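Local coordinates for Ras GTPase-activating-like protein IQGAP2 (Homo sapiens, PDB 5CJP) that is a GAP-related scaffold protein that probably binds the GTP-loaded form of a Rho-family GTPase such as Cdc42 rather than stimulating its GTP hydrolysis, at residues A271-H276 against N294-E299. Sequence-based numbering, arbitrary orientation.
Sequences AKVLQH and NNYLSE
Leu297 reaches across from the first turn of helix 294-311 to Val273 and His276 on helix 261-278. Its CB and CG form the stem of the side chain, and the methyl CD2 carries the contact. CG lies anti to the carbonyl carbon (chi1 -74°), which carries the branch toward the neighbouring helix. Leu297 CD1 is only marginally near the other helix, 4.4 Å from His276 CB. Leu297 CD2 points at Val273. Leu297 CD2 meets Val273 CG1 at 3.7 Å and lies 3.4 Å from Val273 O. Leu297 CD2 also touches His276 CB, at 4.3 Å.

The segment axes approach to 9.7 Å and cross at -59°. The contact is small: four residues touch and 172 Å² of surface is buried. The two helices belong to the mainly helical fold of the GAP-related domain. They are joined by a mostly irregular connection. From it, Phe283 packs on Leu297 and meets the His276 ring edge-to-face, while Lys281 O is hydrogen-bonded to His276 ND1. The His276 ring leads away from Leu297. Another face of helix 261-278, including Gln275, packs against the chain of another protein.

Val273 CG1 has a second partner in Tyr296. This methyl is anti to the backbone N (chi1 174°) and sits near the plane of the phenol ring, at its edge. The closest ring atom is Tyr296 CE2, 4.3 Å from Val273 CG1. Helix 167-193 packs beside this pair, with Leu180 against Val273, Thr184 against Tyr296, and Asp185 in a weak hydrogen bond with the Tyr296 hydroxyl.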
loop_
_atom_site.group_PDB
_atom_site.type_symbol
_atom_site.label_atom_id
_atom_site.label_comp_id
_atom_site.label_asym_id
_atom_site.label_seq_id
_atom_site.Cartn_x
_atom_site.Cartn_y
_atom_site.Cartn_z
ATOM N N ALA E 271 -32.672 14.354 12.235
ATOM C CA ALA E 271 -31.650 14.813 13.170
ATOM C C ALA E 271 -32.111 16.012 13.986
ATOM O O ALA E 271 -31.778 16.138 15.164
ATOM C CB ALA E 271 -30.401 15.158 12.429
ATOM N N LYS E 272 -32.873 16.900 13.360
ATOM C CA LYS E 272 -33.355 18.066 14.065
ATOM C C LYS E 272 -34.357 17.644 15.139
ATOM O O LYS E 272 -34.246 18.049 16.297
ATOM C CB LYS E 272 -33.988 19.057 13.091
ATOM C CG LYS E 272 -34.339 20.390 13.729
ATOM C CD LYS E 272 -34.915 21.330 12.715
ATOM C CE LYS E 272 -35.437 22.607 13.353
ATOM N NZ LYS E 272 -36.173 23.425 12.332
ATOM N N VAL E 273 -35.328 16.823 14.773
ATOM C CA VAL E 273 -36.301 16.381 15.766
ATOM C C VAL E 273 -35.617 15.660 16.920
ATOM O O VAL E 273 -35.907 15.928 18.082
ATOM C CB VAL E 273 -37.352 15.441 15.167
ATOM C CG1 VAL E 273 -38.240 14.899 16.278
ATOM C CG2 VAL E 273 -38.190 16.187 14.154
ATOM N N LEU E 274 -34.703 14.745 16.611
ATOM C CA LEU E 274 -34.016 14.015 17.664
ATOM C C LEU E 274 -33.107 14.892 18.542
ATOM O O LEU E 274 -32.992 14.638 19.746
ATOM C CB LEU E 274 -33.243 12.824 17.073
ATOM C CG LEU E 274 -34.073 11.625 16.564
ATOM C CD1 LEU E 274 -33.146 10.503 16.108
ATOM C CD2 LEU E 274 -34.986 11.110 17.658
ATOM N N GLN E 275 -32.476 15.919 17.964
ATOM C CA GLN E 275 -31.621 16.819 18.745
ATOM C C GLN E 275 -32.511 17.435 19.805
ATOM O O GLN E 275 -32.264 17.296 20.994
ATOM C CB GLN E 275 -31.074 17.953 17.895
ATOM C CG GLN E 275 -29.604 18.328 18.109
ATOM C CD GLN E 275 -29.126 18.363 19.563
ATOM O OE1 GLN E 275 -29.123 17.341 20.231
ATOM N NE2 GLN E 275 -28.693 19.536 20.038
ATOM N N HIS E 276 -33.564 18.103 19.348
ATOM C CA HIS E 276 -34.523 18.747 20.242
ATOM C C HIS E 276 -34.984 17.839 21.369
ATOM O O HIS E 276 -35.032 18.261 22.527
ATOM C CB HIS E 276 -35.728 19.232 19.446
ATOM C CG HIS E 276 -35.470 20.497 18.695
ATOM N ND1 HIS E 276 -35.778 21.742 19.203
ATOM C CD2 HIS E 276 -34.881 20.715 17.495
ATOM C CE1 HIS E 276 -35.390 22.670 18.349
ATOM N NE2 HIS E 276 -34.844 22.075 17.305
ATOM N N ASN E 294 -44.553 18.411 19.905
ATOM C CA ASN E 294 -44.061 18.605 21.259
ATOM C C ASN E 294 -44.416 17.498 22.228
ATOM O O ASN E 294 -43.728 17.303 23.237
ATOM C CB ASN E 294 -44.529 19.948 21.803
ATOM C CG ASN E 294 -43.907 21.101 21.069
ATOM O OD1 ASN E 294 -42.930 20.924 20.343
ATOM N ND2 ASN E 294 -44.460 22.289 21.249
ATOM N N ASN E 295 -45.487 16.772 21.937
ATOM C CA ASN E 295 -45.887 15.680 22.805
ATOM C C ASN E 295 -44.931 14.526 22.562
ATOM O O ASN E 295 -44.484 13.874 23.501
ATOM C CB ASN E 295 -47.322 15.251 22.500
ATOM C CG ASN E 295 -48.319 16.369 22.720
ATOM O OD1 ASN E 295 -48.441 16.892 23.828
ATOM N ND2 ASN E 295 -49.040 16.742 21.666
ATOM N N TYR E 296 -44.613 14.284 21.292
ATOM C CA TYR E 296 -43.687 13.215 20.931
ATOM C C TYR E 296 -42.291 13.569 21.431
ATOM O O TYR E 296 -41.565 12.708 21.930
ATOM C CB TYR E 296 -43.654 13.014 19.407
ATOM C CG TYR E 296 -42.590 12.039 18.908
ATOM C CD1 TYR E 296 -42.662 10.673 19.193
ATOM C CD2 TYR E 296 -41.529 12.485 18.117
ATOM C CE1 TYR E 296 -41.701 9.768 18.692
ATOM C CE2 TYR E 296 -40.563 11.591 17.608
ATOM C CZ TYR E 296 -40.655 10.237 17.894
ATOM O OH TYR E 296 -39.724 9.360 17.355
ATOM N N LEU E 297 -41.921 14.837 21.297
ATOM C CA LEU E 297 -40.616 15.288 21.737
ATOM C C LEU E 297 -40.395 15.025 23.209
ATOM O O LEU E 297 -39.311 14.637 23.603
ATOM C CB LEU E 297 -40.437 16.782 21.459
ATOM C CG LEU E 297 -40.205 17.170 20.003
ATOM C CD1 LEU E 297 -40.049 18.680 19.866
ATOM C CD2 LEU E 297 -38.975 16.465 19.510
ATOM N N SER E 298 -41.422 15.239 24.021
ATOM C CA SER E 298 -41.294 15.040 25.463
ATOM C C SER E 298 -41.243 13.579 25.875
ATOM O O SER E 298 -40.709 13.249 26.926
ATOM C CB SER E 298 -42.442 15.728 26.199
ATOM O OG SER E 298 -42.522 17.089 25.839
ATOM N N GLU E 299 -41.816 12.704 25.060
ATOM C CA GLU E 299 -41.798 11.277 25.361
ATOM C C GLU E 299 -40.424 10.767 24.942
ATOM O O GLU E 299 -39.776 9.996 25.659
ATOM C CB GLU E 299 -42.878 10.537 24.566
ATOM C CG GLU E 299 -44.284 11.078 24.745
ATOM C CD GLU E 299 -45.317 10.307 23.930
ATOM O OE1 GLU E 299 -45.121 10.149 22.701
ATOM O OE2 GLU E 299 -46.329 9.864 24.519
#